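Local coordinates for protein NADH oxidase (Thermus thermophilus, PDB 6RVB) that probably uses NADH, through a bound FAD, to reduce the disulfide of coenzyme A, at residues 9-14 and 39-44; 18-23 and 305-310; 28-33 and 71-76; 76-81 and 96-101. All coordinates share one frame; numbering follows the deposited sequence.

Contact 1 of 4, residues 9-14 and 39-44. With FAD (flavin-adenine dinucleotide), chain E.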
# COMPACT_ATOMS: atom_id res chain seq x y z
N GLY A 9 -11.95 -22.68 23.04
CA GLY A 9 -10.77 -21.96 22.67
C GLY A 9 -11.15 -20.52 22.58
O GLY A 9 -12.15 -20.24 21.99
N GLY A 10 -10.38 -19.60 23.15
CA GLY A 10 -10.84 -18.24 23.24
C GLY A 10 -9.82 -17.29 22.71
O GLY A 10 -9.71 -16.14 23.16
N VAL A 11 -9.02 -17.73 21.75
CA VAL A 11 -7.93 -16.83 21.52
C VAL A 11 -8.25 -15.82 20.45
O VAL A 11 -8.07 -14.62 20.70
CB VAL A 11 -6.57 -17.45 21.29
CG1 VAL A 11 -5.64 -16.34 20.88
CG2 VAL A 11 -6.01 -18.05 22.54
N ALA A 12 -8.68 -16.25 19.27
CA ALA A 12 -8.85 -15.27 18.19
C ALA A 12 -9.95 -15.73 17.29
O ALA A 12 -10.93 -15.04 17.13
CB ALA A 12 -7.57 -15.03 17.42
N GLY A 13 -9.80 -16.92 16.72
CA GLY A 13 -10.91 -17.57 16.07
C GLY A 13 -12.09 -17.63 17.02
O GLY A 13 -13.15 -17.15 16.66
N GLY A 14 -11.91 -18.19 18.22
CA GLY A 14 -12.98 -18.25 19.20
C GLY A 14 -13.52 -16.91 19.76
O GLY A 14 -14.70 -16.72 19.86
N VAL A 39 -7.16 -14.88 27.33
CA VAL A 39 -8.18 -14.96 26.30
C VAL A 39 -8.09 -13.68 25.46
O VAL A 39 -7.71 -12.61 25.94
CB VAL A 39 -9.61 -15.19 26.98
CG1 VAL A 39 -10.41 -13.94 27.15
CG2 VAL A 39 -10.40 -16.21 26.29
N SER A 40 -8.40 -13.78 24.19
CA SER A 40 -8.43 -12.61 23.33
C SER A 40 -7.18 -11.73 23.34
O SER A 40 -7.25 -10.59 23.73
CB SER A 40 -9.65 -11.78 23.69
OG SER A 40 -9.78 -10.70 22.81
N TYR A 41 -6.06 -12.25 22.86
CA TYR A 41 -4.82 -11.48 22.92
C TYR A 41 -4.03 -11.64 21.61
O TYR A 41 -4.20 -12.57 20.83
CB TYR A 41 -4.00 -11.93 24.13
CG TYR A 41 -3.57 -13.39 24.03
CD1 TYR A 41 -4.36 -14.38 24.51
CD2 TYR A 41 -2.37 -13.77 23.41
CE1 TYR A 41 -3.98 -15.66 24.38
CE2 TYR A 41 -2.00 -15.06 23.27
CZ TYR A 41 -2.81 -16.02 23.77
OH TYR A 41 -2.49 -17.38 23.71
N GLY A 42 -3.11 -10.74 21.37
CA GLY A 42 -2.50 -10.75 20.08
C GLY A 42 -1.22 -11.47 20.12
O GLY A 42 -0.24 -10.85 20.36
N ALA A 43 -1.22 -12.77 19.86
CA ALA A 43 0.03 -13.50 19.92
C ALA A 43 1.10 -12.90 19.02
O ALA A 43 2.28 -13.01 19.28
CB ALA A 43 -0.18 -14.89 19.58
N CYS A 44 0.68 -12.21 17.99
CA CYS A 44 1.55 -11.58 17.03
C CYS A 44 2.38 -10.51 17.65
O CYS A 44 3.37 -10.11 17.09
CB CYS A 44 0.73 -10.94 15.92
SG CYS A 44 -0.98 -11.64 15.70
PA FAD E . -4.74 -19.82 18.98
O1A FAD E . -3.59 -20.93 18.73
O2A FAD E . -4.44 -18.31 18.95
O5B FAD E . -5.53 -20.12 20.42
C5B FAD E . -6.05 -21.44 20.79
C4B FAD E . -6.33 -21.53 22.29
O4B FAD E . -7.34 -22.52 22.44
C3B FAD E . -5.08 -21.89 23.08
O3B FAD E . -4.70 -20.85 24.05
C2B FAD E . -5.54 -23.10 23.77
O2B FAD E . -5.10 -22.81 25.10
C1B FAD E . -7.09 -23.17 23.61
N9A FAD E . -7.49 -24.61 23.52
C8A FAD E . -6.89 -25.60 22.78
N7A FAD E . -7.38 -26.84 23.04
C5A FAD E . -8.35 -26.66 23.97
C6A FAD E . -9.28 -27.59 24.67
N6A FAD E . -9.23 -28.91 24.33
N1A FAD E . -10.13 -27.05 25.59
C2A FAD E . -10.13 -25.68 25.84
N3A FAD E . -9.32 -24.73 25.26
C4A FAD E . -8.43 -25.19 24.31
N1 FAD E . -0.56 -13.75 12.48
C2 FAD E . -0.60 -12.73 11.57
O2 FAD E . -1.58 -12.62 10.78
N3 FAD E . 0.40 -11.82 11.54
C4 FAD E . 1.47 -11.83 12.41
O4 FAD E . 2.42 -10.95 12.39
C4X FAD E . 1.54 -12.90 13.45
N5 FAD E . 2.60 -12.91 14.34
C5X FAD E . 2.64 -13.93 15.25
C6 FAD E . 3.71 -14.01 16.17
C7 FAD E . 3.76 -15.03 17.14
C7M FAD E . 4.92 -15.05 18.09
C8 FAD E . 2.66 -16.07 17.21
C8M FAD E . 2.66 -17.20 18.21
C9 FAD E . 1.61 -16.02 16.28
C9A FAD E . 1.52 -15.00 15.29
N10 FAD E . 0.40 -14.96 14.37
C10 FAD E . 0.42 -13.90 13.43
C1' FAD E . -0.67 -15.99 14.34
C2' FAD E . -1.71 -15.89 15.40
O2' FAD E . -1.17 -16.20 16.68
C3' FAD E . -2.79 -16.92 15.18
O3' FAD E . -3.07 -17.03 13.79
C4' FAD E . -4.00 -16.39 15.97
O4' FAD E . -3.78 -16.13 17.40
C5' FAD E . -5.27 -17.21 15.67
O5' FAD E . -5.42 -18.35 16.51
P FAD E . -6.80 -19.09 16.88
O1P FAD E . -7.74 -18.15 17.61
O2P FAD E . -7.36 -20.19 15.95
O3P FAD E . -6.10 -20.01 18.03
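Val11 and Tyr41 carry the side-chain part of this contact, the valine methyls set against the outer end of the phenol ring. Val11 CG1 stands over one face of Tyr41, 4.2 Å from the ring centroid and displaced toward the rim, a CH-pi contact, while Val11 CG2 lies 3.6 Å from Tyr41 CE1. The tyrosine CG sits between the backbone N and the carbonyl carbon (chi1 63°), which brings the outer end of the ring to Val11. With an alanine in place of Tyr41, the Val11 methyls would probably lose the ring they pack on, opening a gap on that side of the valine. Beside this pair, Ser40 N donates to Gly10 O at 2.9 Å with an N-H...O angle of 158°, and Val39 CG2 rests against the same carbonyl. Ser40 OG is hydrogen-bonded to coenzyme A and weakly to Arg63 N. Val11 also lies against the FAD pyrophosphate, its CB and methyls close to O5B and O2A, and Gly13 N donates to FAD O1P at 2.6 Å. Cys44 SG is linked covalently to the coenzyme A sulfur. The glycine-rich turn between strand 4-8 and helix 13-24 is the dinucleotide-binding turn of a Rossmann-type FAD domain.

Contact 2 of 4, residues 18-23 and 305-310. With COA (coenzyme A), chain G.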
# COMPACT_ATOMS: atom_id res chain seq x y z
N ALA A 18 -17.48 -15.72 19.41
CA ALA A 18 -18.20 -15.29 20.60
C ALA A 18 -18.67 -13.85 20.47
O ALA A 18 -19.80 -13.56 20.71
CB ALA A 18 -17.38 -15.45 21.81
N ALA A 19 -17.86 -12.92 20.05
CA ALA A 19 -18.33 -11.58 20.24
C ALA A 19 -19.34 -11.21 19.20
O ALA A 19 -20.24 -10.45 19.48
CB ALA A 19 -17.18 -10.60 20.19
N LYS A 20 -19.17 -11.73 18.00
CA LYS A 20 -19.98 -11.34 16.87
C LYS A 20 -21.31 -12.04 17.04
O LYS A 20 -22.33 -11.44 16.86
CB LYS A 20 -19.29 -11.76 15.58
CG LYS A 20 -20.06 -11.58 14.30
CD LYS A 20 -20.39 -10.10 14.15
CE LYS A 20 -21.01 -9.84 12.82
NZ LYS A 20 -21.33 -8.41 12.64
N ALA A 21 -21.32 -13.31 17.37
CA ALA A 21 -22.61 -13.96 17.69
C ALA A 21 -23.41 -13.21 18.69
O ALA A 21 -24.58 -13.03 18.51
CB ALA A 21 -22.44 -15.37 18.26
N LYS A 22 -22.79 -12.82 19.79
CA LYS A 22 -23.57 -12.21 20.84
C LYS A 22 -24.11 -10.86 20.39
O LYS A 22 -25.22 -10.48 20.73
CB LYS A 22 -22.79 -12.14 22.15
CG LYS A 22 -23.47 -11.51 23.29
CD LYS A 22 -24.64 -12.41 23.68
CE LYS A 22 -25.36 -11.99 24.95
NZ LYS A 22 -26.03 -13.17 25.49
N ARG A 23 -23.33 -10.15 19.60
CA ARG A 23 -23.73 -8.85 19.09
C ARG A 23 -24.94 -8.99 18.20
O ARG A 23 -25.83 -8.16 18.19
CB ARG A 23 -22.56 -8.15 18.36
CG ARG A 23 -22.83 -6.85 17.61
CD ARG A 23 -21.57 -6.07 16.99
NE ARG A 23 -20.41 -6.47 17.75
CZ ARG A 23 -19.34 -7.13 17.27
NH1 ARG A 23 -19.20 -7.42 15.96
NH2 ARG A 23 -18.39 -7.49 18.14
N HIS A 305 -12.64 -16.21 10.05
CA HIS A 305 -13.34 -17.43 10.27
C HIS A 305 -14.32 -17.15 11.37
O HIS A 305 -15.53 -17.41 11.21
CB HIS A 305 -12.43 -18.48 10.74
CG HIS A 305 -11.59 -19.06 9.70
ND1 HIS A 305 -10.66 -20.03 9.97
CD2 HIS A 305 -11.50 -18.82 8.38
CE1 HIS A 305 -10.04 -20.36 8.86
NE2 HIS A 305 -10.53 -19.63 7.87
N GLY A 306 -13.82 -16.63 12.50
CA GLY A 306 -14.63 -16.48 13.68
C GLY A 306 -15.82 -15.55 13.45
O GLY A 306 -16.97 -15.89 13.80
N ARG A 307 -15.58 -14.37 12.87
CA ARG A 307 -16.70 -13.50 12.57
C ARG A 307 -17.78 -14.20 11.75
O ARG A 307 -18.96 -13.99 12.00
CB ARG A 307 -16.22 -12.30 11.83
CG ARG A 307 -17.26 -11.29 11.68
CD ARG A 307 -16.66 -10.00 11.24
NE ARG A 307 -17.56 -9.21 10.37
CZ ARG A 307 -18.15 -8.09 10.80
NH1 ARG A 307 -17.92 -7.70 12.04
NH2 ARG A 307 -18.93 -7.37 10.00
N THR A 308 -17.39 -15.01 10.77
CA THR A 308 -18.35 -15.75 9.96
C THR A 308 -19.16 -16.77 10.73
O THR A 308 -20.38 -16.80 10.62
CB THR A 308 -17.66 -16.37 8.74
OG1 THR A 308 -17.14 -15.31 7.96
CG2 THR A 308 -18.64 -17.25 7.91
N ALA A 309 -18.49 -17.61 11.52
CA ALA A 309 -19.21 -18.62 12.32
C ALA A 309 -20.21 -17.92 13.22
O ALA A 309 -21.38 -18.25 13.23
CB ALA A 309 -18.30 -19.40 13.12
N GLY A 310 -19.74 -16.94 13.95
CA GLY A 310 -20.64 -16.16 14.77
C GLY A 310 -21.86 -15.58 14.08
O GLY A 310 -22.96 -15.85 14.53
N1A COA G . -14.16 2.80 13.03
C2A COA G . -15.44 2.40 12.82
N3A COA G . -15.88 1.12 13.11
C4A COA G . -15.08 0.13 13.62
C5A COA G . -13.66 0.49 13.86
C6A COA G . -13.20 1.90 13.54
N6A COA G . -11.85 2.25 13.75
N7A COA G . -13.05 -0.61 14.36
C8A COA G . -14.01 -1.57 14.39
N9A COA G . -15.22 -1.15 13.96
C1B COA G . -16.46 -2.00 13.93
C2B COA G . -16.30 -3.21 13.00
O2B COA G . -16.62 -2.74 11.68
C3B COA G . -17.30 -4.26 13.52
O3B COA G . -18.57 -4.07 12.86
P3B COA G . -19.92 -4.91 13.07
O7A COA G . -20.55 -4.83 11.69
O8A COA G . -19.54 -6.28 13.58
O9A COA G . -20.65 -4.12 14.13
C4B COA G . -17.45 -3.91 14.97
O4B COA G . -16.89 -2.58 15.18
C5B COA G . -16.78 -4.95 15.87
O5B COA G . -15.38 -4.63 16.01
P1A COA G . -14.55 -4.91 17.38
O1A COA G . -13.19 -4.35 17.11
O2A COA G . -15.41 -4.46 18.57
O3A COA G . -14.40 -6.53 17.26
P2A COA G . -15.20 -7.73 17.98
O4A COA G . -15.73 -8.74 16.96
O5A COA G . -16.13 -7.25 19.10
O6A COA G . -13.83 -8.30 18.66
CBP COA G . -12.21 -9.77 19.50
CCP COA G . -13.51 -9.70 18.76
CDP COA G . -11.80 -8.33 19.80
CEP COA G . -12.45 -10.45 20.83
CAP COA G . -11.25 -10.54 18.54
OAP COA G . -11.07 -9.80 17.31
C9P COA G . -9.89 -10.83 19.12
O9P COA G . -9.79 -11.66 20.01
N8P COA G . -8.81 -10.15 18.70
C7P COA G . -7.62 -10.25 19.54
C6P COA G . -6.82 -11.47 19.12
C5P COA G . -6.47 -11.11 17.68
O5P COA G . -7.24 -11.32 16.74
N4P COA G . -5.31 -10.57 17.39
C3P COA G . -4.80 -11.03 16.10
C2P COA G . -4.49 -12.54 16.06
S1P COA G . -2.67 -12.83 16.26
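A coenzyme A phosphate site is built where helix 13-24 meets helix 299-313, with Lys20 and Arg23 coming from the first helix and Arg307 from the second. All three converge on O8A of the 3'-phosphate. Lys20 NZ donates to COA O8A at 2.9 Å, Arg307 NH1 reaches COA O8A at 2.6 Å, and the bond from Arg23 NH1 is weak. Lys20 NZ lies over one face of the Arg307 guanidinium, 3.3 Å above its plane, whereas the phosphate meets that group at its edge; the anion thus gathers the cations, and Glu24 adds a salt bridge to Lys20 NZ. With CG anti to the backbone N (chi1 173°) and a bend at chi2, Lys20 crosses the Arg307 chain, its CG 3.5 Å from Arg307 O. Arg23 has COA C5B over one guanidinium face and Lys20 CA, one turn back in the same helix, over the other. Close helix packing is possible at Gly310, whose CA is 4.2 Å from Ala21 CA; a side chain there would collide with Ala21 N. The axes of the two short segments approach to 7.5 Å at 30°. Behind the first helix, Ala18 packs on Val30 and Val32 of strand 29-34 and on Val73 of strand 73-77.

Contact 3 of 4, residues 28-33 and 71-76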
# COMPACT_ATOMS: atom_id res chain seq x y z
N LEU A 28 -28.84 -15.30 22.41
CA LEU A 28 -28.00 -16.48 22.45
C LEU A 28 -27.37 -16.58 23.80
O LEU A 28 -26.99 -15.58 24.38
CB LEU A 28 -26.90 -16.30 21.39
CG LEU A 28 -27.21 -16.85 20.00
CD1 LEU A 28 -26.09 -16.46 19.05
CD2 LEU A 28 -27.29 -18.34 20.14
N GLU A 29 -27.21 -17.78 24.31
CA GLU A 29 -26.35 -17.86 25.47
C GLU A 29 -24.96 -18.18 25.01
O GLU A 29 -24.77 -19.20 24.41
CB GLU A 29 -26.76 -18.99 26.39
CG GLU A 29 -28.22 -19.14 26.80
CD GLU A 29 -28.46 -20.26 27.89
OE1 GLU A 29 -29.40 -20.07 28.69
OE2 GLU A 29 -27.76 -21.30 27.97
N VAL A 30 -23.97 -17.36 25.31
CA VAL A 30 -22.66 -17.55 24.69
C VAL A 30 -21.60 -17.79 25.73
O VAL A 30 -21.30 -16.95 26.55
CB VAL A 30 -22.22 -16.30 23.81
CG1 VAL A 30 -20.88 -16.49 23.21
CG2 VAL A 30 -23.18 -16.05 22.70
N VAL A 31 -20.97 -18.92 25.67
CA VAL A 31 -19.93 -19.18 26.64
C VAL A 31 -18.61 -19.71 26.01
O VAL A 31 -18.62 -20.62 25.19
CB VAL A 31 -20.42 -20.19 27.72
CG1 VAL A 31 -20.96 -21.47 27.11
CG2 VAL A 31 -19.27 -20.59 28.55
N VAL A 32 -17.48 -19.18 26.46
CA VAL A 32 -16.18 -19.55 25.93
C VAL A 32 -15.35 -20.32 26.94
O VAL A 32 -15.05 -19.78 27.96
CB VAL A 32 -15.41 -18.24 25.70
CG1 VAL A 32 -14.01 -18.51 25.24
CG2 VAL A 32 -16.10 -17.44 24.69
N TYR A 33 -14.96 -21.56 26.70
CA TYR A 33 -14.01 -22.27 27.61
C TYR A 33 -12.57 -22.24 27.03
O TYR A 33 -12.26 -22.94 26.07
CB TYR A 33 -14.42 -23.75 27.83
CG TYR A 33 -15.69 -23.93 28.51
CD1 TYR A 33 -15.87 -23.42 29.75
CD2 TYR A 33 -16.74 -24.59 27.92
CE1 TYR A 33 -17.10 -23.54 30.44
CE2 TYR A 33 -18.00 -24.72 28.58
CZ TYR A 33 -18.15 -24.19 29.84
OH TYR A 33 -19.30 -24.26 30.53
N GLN A 71 -20.41 -7.58 28.21
CA GLN A 71 -21.06 -7.52 26.90
C GLN A 71 -21.91 -8.73 26.69
O GLN A 71 -22.34 -9.04 25.57
CB GLN A 71 -20.05 -7.39 25.79
CG GLN A 71 -19.26 -6.09 25.73
CD GLN A 71 -18.02 -6.19 24.79
OE1 GLN A 71 -17.94 -7.07 23.87
NE2 GLN A 71 -17.03 -5.30 25.04
N GLY A 72 -22.10 -9.47 27.76
CA GLY A 72 -22.97 -10.63 27.67
C GLY A 72 -22.29 -11.93 27.34
O GLY A 72 -23.00 -12.94 27.01
N VAL A 73 -20.94 -11.91 27.40
CA VAL A 73 -20.17 -13.12 27.01
C VAL A 73 -19.48 -13.74 28.17
O VAL A 73 -18.76 -13.03 28.89
CB VAL A 73 -19.20 -12.88 25.83
CG1 VAL A 73 -18.51 -14.11 25.49
CG2 VAL A 73 -20.01 -12.53 24.65
N LEU A 74 -19.75 -15.02 28.42
CA LEU A 74 -19.16 -15.63 29.60
C LEU A 74 -17.88 -16.36 29.30
O LEU A 74 -17.93 -17.46 28.68
CB LEU A 74 -20.08 -16.62 30.31
CG LEU A 74 -21.25 -15.81 30.82
CD1 LEU A 74 -22.43 -16.72 31.05
CD2 LEU A 74 -20.88 -14.86 32.02
N VAL A 75 -16.74 -15.80 29.76
CA VAL A 75 -15.51 -16.53 29.51
C VAL A 75 -14.88 -17.24 30.72
O VAL A 75 -14.57 -16.64 31.68
CB VAL A 75 -14.48 -15.78 28.57
CG1 VAL A 75 -14.97 -14.43 28.17
CG2 VAL A 75 -13.09 -15.67 29.19
N HIS A 76 -14.65 -18.52 30.63
CA HIS A 76 -13.89 -19.22 31.64
C HIS A 76 -12.50 -19.63 31.23
O HIS A 76 -12.33 -20.52 30.46
CB HIS A 76 -14.68 -20.47 32.02
CG HIS A 76 -16.06 -20.14 32.45
ND1 HIS A 76 -17.18 -20.55 31.75
CD2 HIS A 76 -16.51 -19.32 33.43
CE1 HIS A 76 -18.26 -20.05 32.31
NE2 HIS A 76 -17.88 -19.28 33.31
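Val31 with Leu74, Val32 with Val75 and Tyr33 with His76 pair as neighbouring parallel strands, the outer end of the five-stranded parallel sheet of the FAD-binding Rossmann-type domain. Three backbone bonds join them. Leu74 N donates to Val30 O at 3.1 Å, Val32 N donates to Leu74 O at 2.8 Å, and His76 N closes on Val32 O at 3.0 Å. Leu74 therefore uses both its N-H and its carbonyl on strand 29-34, and Val32 does the same toward strand 73-77. The amides and carbonyls on the other edge of strand 29-34 are taken by strand 4-8, where Val31 bonds to Met5 and Val7, and Tyr33 to Val7. Before the edge strand, Gly72, with positive phi, is the C' residue of a Schellman motif that ends helix 65-70: Val73 N bonds to Phe68 O and Gly72 N to Arg69 O. Val30, Val32, Val73 and Val75 form one face, packed against helices 13-24 and 65-70; Val32 CB lies 3.9 Å from Val75 CB. Val31, Leu74, Tyr33 and His76 share the other. There the tyrosine and histidine point the same way, rim to rim with planes at 26°, and Tyr33 OH is hydrogen-bonded to Asp104. Val31 CG2 stands over one face of the Tyr33 ring, 4.0 Å above its plane, and touches His76 ND1 at 3.8 Å.

Contact 4 of 4, residues 76-81 and 96-101. With FAD (flavin-adenine dinucleotide), chain E.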
# COMPACT_ATOMS: atom_id res chain seq x y z
N HIS A 76 -14.65 -18.52 30.63
CA HIS A 76 -13.89 -19.22 31.64
C HIS A 76 -12.50 -19.63 31.23
O HIS A 76 -12.33 -20.52 30.46
CB HIS A 76 -14.68 -20.47 32.02
CG HIS A 76 -16.06 -20.14 32.45
ND1 HIS A 76 -17.18 -20.55 31.75
CD2 HIS A 76 -16.51 -19.32 33.43
CE1 HIS A 76 -18.26 -20.05 32.31
NE2 HIS A 76 -17.88 -19.28 33.31
N THR A 77 -11.50 -19.00 31.81
CA THR A 77 -10.13 -19.42 31.54
C THR A 77 -9.66 -20.63 32.35
O THR A 77 -10.30 -21.04 33.30
CB THR A 77 -9.13 -18.32 31.82
OG1 THR A 77 -9.25 -17.87 33.16
CG2 THR A 77 -9.34 -17.18 30.90
N ARG A 78 -8.52 -21.19 31.99
CA ARG A 78 -8.07 -22.40 32.66
C ARG A 78 -9.16 -23.44 32.73
O ARG A 78 -9.34 -24.07 33.75
CB ARG A 78 -7.53 -22.13 34.08
CG ARG A 78 -6.86 -20.72 34.38
CD ARG A 78 -5.42 -20.81 34.97
NE ARG A 78 -4.63 -21.63 34.02
CZ ARG A 78 -4.31 -22.93 34.15
NH1 ARG A 78 -4.65 -23.61 35.26
NH2 ARG A 78 -3.61 -23.56 33.18
N HIS A 79 -9.90 -23.59 31.65
CA HIS A 79 -10.91 -24.63 31.58
C HIS A 79 -10.71 -25.46 30.36
O HIS A 79 -10.87 -24.98 29.25
CB HIS A 79 -12.28 -24.03 31.43
CG HIS A 79 -12.89 -23.62 32.72
ND1 HIS A 79 -12.45 -22.52 33.42
CD2 HIS A 79 -13.92 -24.14 33.43
CE1 HIS A 79 -13.18 -22.39 34.51
NE2 HIS A 79 -14.06 -23.37 34.54
N GLU A 80 -10.41 -26.72 30.50
CA GLU A 80 -10.14 -27.41 29.26
C GLU A 80 -11.26 -28.35 28.93
O GLU A 80 -11.56 -29.23 29.76
CB GLU A 80 -8.87 -28.19 29.37
CG GLU A 80 -8.69 -29.17 28.26
CD GLU A 80 -7.37 -29.87 28.42
OE1 GLU A 80 -6.85 -30.56 27.49
OE2 GLU A 80 -6.87 -29.69 29.53
N VAL A 81 -11.88 -28.19 27.76
CA VAL A 81 -12.86 -29.20 27.38
C VAL A 81 -12.16 -30.46 26.96
O VAL A 81 -11.40 -30.44 26.02
CB VAL A 81 -14.06 -28.72 26.44
CG1 VAL A 81 -14.07 -27.27 26.32
CG2 VAL A 81 -14.15 -29.47 25.09
N HIS A 96 -12.83 -29.20 32.45
CA HIS A 96 -12.16 -29.25 33.76
C HIS A 96 -11.71 -27.89 34.43
O HIS A 96 -10.97 -27.25 33.75
CB HIS A 96 -10.97 -30.10 33.46
CG HIS A 96 -10.22 -30.51 34.66
ND1 HIS A 96 -9.44 -31.65 34.69
CD2 HIS A 96 -10.11 -29.94 35.88
CE1 HIS A 96 -8.87 -31.75 35.88
NE2 HIS A 96 -9.26 -30.73 36.62
N ALA A 97 -12.15 -27.41 35.66
CA ALA A 97 -11.72 -26.02 36.23
C ALA A 97 -10.54 -26.11 37.07
O ALA A 97 -9.66 -26.95 36.80
CB ALA A 97 -12.78 -25.12 37.07
N GLU A 98 -10.50 -25.19 38.09
CA GLU A 98 -9.60 -25.30 39.36
C GLU A 98 -10.25 -25.95 40.61
O GLU A 98 -11.12 -25.33 41.32
CB GLU A 98 -8.60 -24.10 39.63
CG GLU A 98 -7.87 -23.95 38.26
CD GLU A 98 -7.69 -25.40 37.42
OE1 GLU A 98 -7.91 -25.71 36.17
OE2 GLU A 98 -7.29 -26.30 38.14
N GLY A 99 -9.82 -27.21 40.77
CA GLY A 99 -10.56 -28.28 41.39
C GLY A 99 -11.19 -29.29 40.43
O GLY A 99 -10.66 -30.33 40.08
N ARG A 100 -12.39 -28.92 39.99
CA ARG A 100 -13.44 -29.84 39.60
C ARG A 100 -13.43 -30.26 38.16
O ARG A 100 -12.62 -29.82 37.36
CB ARG A 100 -14.83 -29.22 39.91
CG ARG A 100 -14.98 -27.71 39.66
CD ARG A 100 -16.27 -27.14 40.23
NE ARG A 100 -17.09 -26.46 39.22
CZ ARG A 100 -18.15 -27.02 38.61
NH1 ARG A 100 -18.51 -28.29 38.91
NH2 ARG A 100 -18.88 -26.32 37.70
N THR A 101 -14.40 -31.12 37.85
CA THR A 101 -14.77 -31.30 36.45
C THR A 101 -16.31 -31.48 36.29
O THR A 101 -16.97 -31.67 37.27
CB THR A 101 -13.92 -32.35 35.77
OG1 THR A 101 -14.69 -33.52 35.58
CG2 THR A 101 -12.64 -32.63 36.55
PA FAD E . -4.74 -19.82 18.98
O1A FAD E . -3.59 -20.93 18.73
O2A FAD E . -4.44 -18.31 18.95
O5B FAD E . -5.53 -20.12 20.42
C5B FAD E . -6.05 -21.44 20.79
C4B FAD E . -6.33 -21.53 22.29
O4B FAD E . -7.34 -22.52 22.44
C3B FAD E . -5.08 -21.89 23.08
O3B FAD E . -4.70 -20.85 24.05
C2B FAD E . -5.54 -23.10 23.77
O2B FAD E . -5.10 -22.81 25.10
C1B FAD E . -7.09 -23.17 23.61
N9A FAD E . -7.49 -24.61 23.52
C8A FAD E . -6.89 -25.60 22.78
N7A FAD E . -7.38 -26.84 23.04
C5A FAD E . -8.35 -26.66 23.97
C6A FAD E . -9.28 -27.59 24.67
N6A FAD E . -9.23 -28.91 24.33
N1A FAD E . -10.13 -27.05 25.59
C2A FAD E . -10.13 -25.68 25.84
N3A FAD E . -9.32 -24.73 25.26
C4A FAD E . -8.43 -25.19 24.31
N1 FAD E . -0.56 -13.75 12.48
C2 FAD E . -0.60 -12.73 11.57
O2 FAD E . -1.58 -12.62 10.78
N3 FAD E . 0.40 -11.82 11.54
C4 FAD E . 1.47 -11.83 12.41
O4 FAD E . 2.42 -10.95 12.39
C4X FAD E . 1.54 -12.90 13.45
N5 FAD E . 2.60 -12.91 14.34
C5X FAD E . 2.64 -13.93 15.25
C6 FAD E . 3.71 -14.01 16.17
C7 FAD E . 3.76 -15.03 17.14
C7M FAD E . 4.92 -15.05 18.09
C8 FAD E . 2.66 -16.07 17.21
C8M FAD E . 2.66 -17.20 18.21
C9 FAD E . 1.61 -16.02 16.28
C9A FAD E . 1.52 -15.00 15.29
N10 FAD E . 0.40 -14.96 14.37
C10 FAD E . 0.42 -13.90 13.43
C1' FAD E . -0.67 -15.99 14.34
C2' FAD E . -1.71 -15.89 15.40
O2' FAD E . -1.17 -16.20 16.68
C3' FAD E . -2.79 -16.92 15.18
O3' FAD E . -3.07 -17.03 13.79
C4' FAD E . -4.00 -16.39 15.97
O4' FAD E . -3.78 -16.13 17.40
C5' FAD E . -5.27 -17.21 15.67
O5' FAD E . -5.42 -18.35 16.51
P FAD E . -6.80 -19.09 16.88
O1P FAD E . -7.74 -18.15 17.61
O2P FAD E . -7.36 -20.19 15.95
O3P FAD E . -6.10 -20.01 18.03
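Backbone pairing between Glu80 and His96 joins the two segments, an antiparallel hydrogen-bonded pair in the small three-stranded sheet. His96 N donates to Glu80 O at 3.0 Å, reaching the oxygen from above the carbonyl plane, and the return bond from Glu80 N to His96 O is weak. A CA-H...O contact follows, from His79 CA to His96 O at 3.4 Å. The packing interaction is a CH-pi contact in which Ala97 CA stands over one face of the His79 ring, 4.1 Å from its centroid, while His76 CB covers the opposite face. A side-chain bond sets the turn of this ring: His79 ND1 donates to Thr77 O at 2.6 Å, the oxygen close to the ring plane. Replacing the histidine by a leucine would probably cost Thr77 O this partner and free the side chain to turn away from Ala97. Electrostatics add little: Arg78 NH1 and Glu98 OE1 form a long salt bridge, 4.0 Å apart. FAD N6A donates to Val81 O at 3.1 Å, and Val81 N gives a weak bond to FAD N1A. Here the adenine meets main-chain atoms of Val81, and the 96-101 turn is joined to the same strand by one sound and one weak backbone bond and by the His79 ring.

In the fold
Contact 1 is fully buried, contact 2 is buried though its two arginines are partly exposed, contact 3 is partly buried and contact 4 lies at the surface. Contacts 1 and 2 both use helix 13-24: its start faces the FAD pyrophosphate, its later turns the coenzyme A phosphate. Ala18 of contact 2 packs on Val32 of contact 3, and Gly9 of contact 1 probably bonds to Tyr33 O, so the sheet touches both the FAD turn and the helix that carries coenzyme A ligands. Contacts 3 and 4 share His76 and strand 73-77. Chemistry changes accordingly: a glycine-rich turn and a valine around FAD, converging cations around coenzyme A, backbone ladder and valines in the sheet, sparse pairing and a long ion pair outside.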